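Local coordinates for beta-porphyranase B (Bacteroides plebeius, PDB 4AWD), which cleaves the sulfated red-algal polysaccharide porphyran at its (1->4) linkages between beta-D-galactopyranose and alpha-L-galactopyranose-6-sulfate, releasing mostly a disaccharide, at residues Ile179-Gly184 against Glu287-Glu292. Numbering follows the deposited sequence.
Sequences IIETMG and ETYDWE
The end of strand 168-182, with Glu-181 on it and Met-183 just beyond, faces the loop after strand 281-285, where Tyr-289 to Glu-292 form a type I beta turn closed by a hydrogen bond from Glu-292 N to Tyr-289 O. The backbones stay apart, Met-183 CA lying 9.4 Å from Glu-287 CA, and Glu-181 and Met-183 both direct their side chains at Tyr-289. In the GH16 jelly-roll beta-sandwich this probably lines the catalytic cleft: as in relatives, Glu-181 is the likely proton donor and Glu-287 a likely substrate ligand. The site exemplifies a tyrosine hydroxyl holding a carboxylate, consistent with Tyr-289 orienting Glu-181. Tyr-289 OH donates to Glu-181 OE1 over 2.6 Å, meeting the anti lone pair, with ring and carboxylate planes 46° apart. Trp-291 CZ2 lies over one face of the tyrosine ring, offset toward the rim, and Glu-287 CG more distantly over the opposite one. Glu-287 is in turn salt-bridged to Arg-79, whereas Glu-292 OE2 accepts hydrogen bonds from the backbone N atoms of Arg-187 and Ser-188. A bend at chi3 (68°) carries Met-183 CE against both aromatic side chains where they lie together. It sits in plane at the tyrosine edge, Met-183 CE lying 3.4 Å from Tyr-289 CD2. Met-183 SD rests 3.8 Å from Glu-292 CG.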
loop_
_atom_site.group_PDB
_atom_site.type_symbol
_atom_site.label_atom_id
_atom_site.label_comp_id
_atom_site.label_asym_id
_atom_site.label_seq_id
_atom_site.Cartn_x
_atom_site.Cartn_y
_atom_site.Cartn_z
ATOM N N ILE A 179 3.398 3.399 0.683
ATOM C CA ILE A 179 4.763 3.175 1.135
ATOM C C ILE A 179 5.590 2.605 -0.017
ATOM O O ILE A 179 6.709 3.045 -0.255
ATOM C CB ILE A 179 4.822 2.309 2.423
ATOM C CG1 ILE A 179 4.193 3.091 3.586
ATOM C CG2 ILE A 179 6.271 1.940 2.753
ATOM C CD1 ILE A 179 3.868 2.295 4.832
ATOM N N ILE A 180 5.030 1.644 -0.746
ATOM C CA ILE A 180 5.640 1.208 -2.003
ATOM C C ILE A 180 4.606 0.771 -3.020
ATOM O O ILE A 180 3.648 0.067 -2.682
ATOM C CB ILE A 180 6.727 0.086 -1.800
ATOM C CG1 ILE A 180 7.439 -0.252 -3.121
ATOM C CG2 ILE A 180 6.124 -1.189 -1.121
ATOM C CD1 ILE A 180 8.255 0.916 -3.724
ATOM N N GLU A 181 4.809 1.217 -4.259
ATOM C CA GLU A 181 4.208 0.614 -5.446
ATOM C C GLU A 181 5.343 0.206 -6.374
ATOM O O GLU A 181 6.255 0.990 -6.600
ATOM C CB GLU A 181 3.315 1.620 -6.181
ATOM C CG GLU A 181 2.147 2.182 -5.394
ATOM C CD GLU A 181 1.355 3.194 -6.193
ATOM O OE1 GLU A 181 0.644 2.782 -7.142
ATOM O OE2 GLU A 181 1.444 4.407 -5.894
ATOM N N THR A 182 5.322 -1.029 -6.877
ATOM C CA THR A 182 6.171 -1.432 -8.015
ATOM C C THR A 182 5.409 -2.470 -8.820
ATOM O O THR A 182 4.326 -2.899 -8.395
ATOM C CB THR A 182 7.440 -2.156 -7.614
ATOM O OG1 THR A 182 7.199 -2.849 -6.388
ATOM C CG2 THR A 182 8.596 -1.232 -7.490
ATOM N N MET A 183 5.970 -2.870 -9.956
ATOM C CA MET A 183 5.604 -4.118 -10.605
ATOM C C MET A 183 6.906 -4.749 -11.086
ATOM O O MET A 183 7.886 -4.037 -11.288
ATOM C CB MET A 183 4.612 -3.904 -11.761
ATOM C CG MET A 183 5.116 -3.055 -12.910
ATOM S SD MET A 183 3.907 -2.886 -14.246
ATOM C CE MET A 183 2.615 -1.897 -13.476
ATOM N N GLY A 184 6.922 -6.066 -11.255
ATOM C CA GLY A 184 8.159 -6.745 -11.573
ATOM C C GLY A 184 8.627 -6.597 -13.008
ATOM O O GLY A 184 9.840 -6.610 -13.272
ATOM N N GLU A 287 -2.624 -5.287 -8.037
ATOM C CA GLU A 287 -3.595 -4.649 -8.916
ATOM C C GLU A 287 -3.112 -4.431 -10.323
ATOM O O GLU A 287 -1.946 -4.698 -10.699
ATOM C CB GLU A 287 -4.059 -3.308 -8.345
ATOM C CG GLU A 287 -3.272 -2.107 -8.845
ATOM C CD GLU A 287 -3.063 -1.076 -7.744
ATOM O OE1 GLU A 287 -2.276 -1.375 -6.817
ATOM O OE2 GLU A 287 -3.694 0.011 -7.801
ATOM N N THR A 288 -4.042 -3.995 -11.147
ATOM C CA THR A 288 -3.719 -3.731 -12.522
ATOM C C THR A 288 -3.900 -2.183 -12.714
ATOM O O THR A 288 -4.761 -1.547 -12.059
ATOM C CB THR A 288 -4.575 -4.740 -13.400
ATOM O OG1 THR A 288 -3.862 -5.200 -14.561
ATOM C CG2 THR A 288 -5.845 -4.205 -13.755
ATOM N N TYR A 289 -3.015 -1.578 -13.529
ATOM C CA TYR A 289 -3.011 -0.113 -13.779
ATOM C C TYR A 289 -3.385 0.205 -15.221
ATOM O O TYR A 289 -2.970 -0.511 -16.134
ATOM C CB TYR A 289 -1.624 0.464 -13.592
ATOM C CG TYR A 289 -1.046 0.451 -12.196
ATOM C CD1 TYR A 289 -1.595 1.232 -11.178
ATOM C CD2 TYR A 289 0.099 -0.292 -11.917
ATOM C CE1 TYR A 289 -1.039 1.242 -9.910
ATOM C CE2 TYR A 289 0.654 -0.297 -10.667
ATOM C CZ TYR A 289 0.093 0.470 -9.659
ATOM O OH TYR A 289 0.681 0.460 -8.409
ATOM N N ASP A 290 -4.121 1.301 -15.431
ATOM C CA ASP A 290 -4.557 1.706 -16.779
ATOM C C ASP A 290 -3.385 2.115 -17.664
ATOM O O ASP A 290 -3.477 2.069 -18.902
ATOM C CB ASP A 290 -5.559 2.863 -16.719
ATOM C CG ASP A 290 -6.844 2.488 -16.021
ATOM O OD1 ASP A 290 -7.107 1.264 -15.857
ATOM O OD2 ASP A 290 -7.602 3.428 -15.643
ATOM N N TRP A 291 -2.287 2.520 -17.036
ATOM C CA TRP A 291 -1.108 2.966 -17.787
ATOM C C TRP A 291 -0.181 1.811 -18.140
ATOM O O TRP A 291 0.855 2.014 -18.770
ATOM C CB TRP A 291 -0.370 4.076 -17.057
ATOM C CG TRP A 291 -0.105 3.815 -15.599
ATOM C CD1 TRP A 291 -0.832 4.283 -14.549
ATOM C CD2 TRP A 291 0.977 3.053 -15.034
ATOM N NE1 TRP A 291 -0.273 3.865 -13.362
ATOM C CE2 TRP A 291 0.835 3.106 -13.632
ATOM C CE3 TRP A 291 2.053 2.337 -15.577
ATOM C CZ2 TRP A 291 1.734 2.462 -12.756
ATOM C CZ3 TRP A 291 2.934 1.685 -14.712
ATOM C CH2 TRP A 291 2.772 1.756 -13.314
ATOM N N GLU A 292 -0.564 0.596 -17.751
ATOM C CA GLU A 292 0.147 -0.617 -18.167
ATOM C C GLU A 292 -0.867 -1.634 -18.675
ATOM O O GLU A 292 -1.242 -2.569 -17.972
ATOM C CB GLU A 292 1.007 -1.195 -17.024
ATOM C CG GLU A 292 1.814 -2.455 -17.359
ATOM C CD GLU A 292 2.629 -2.364 -18.657
ATOM O OE1 GLU A 292 2.067 -2.698 -19.724
ATOM O OE2 GLU A 292 3.840 -2.006 -18.613
#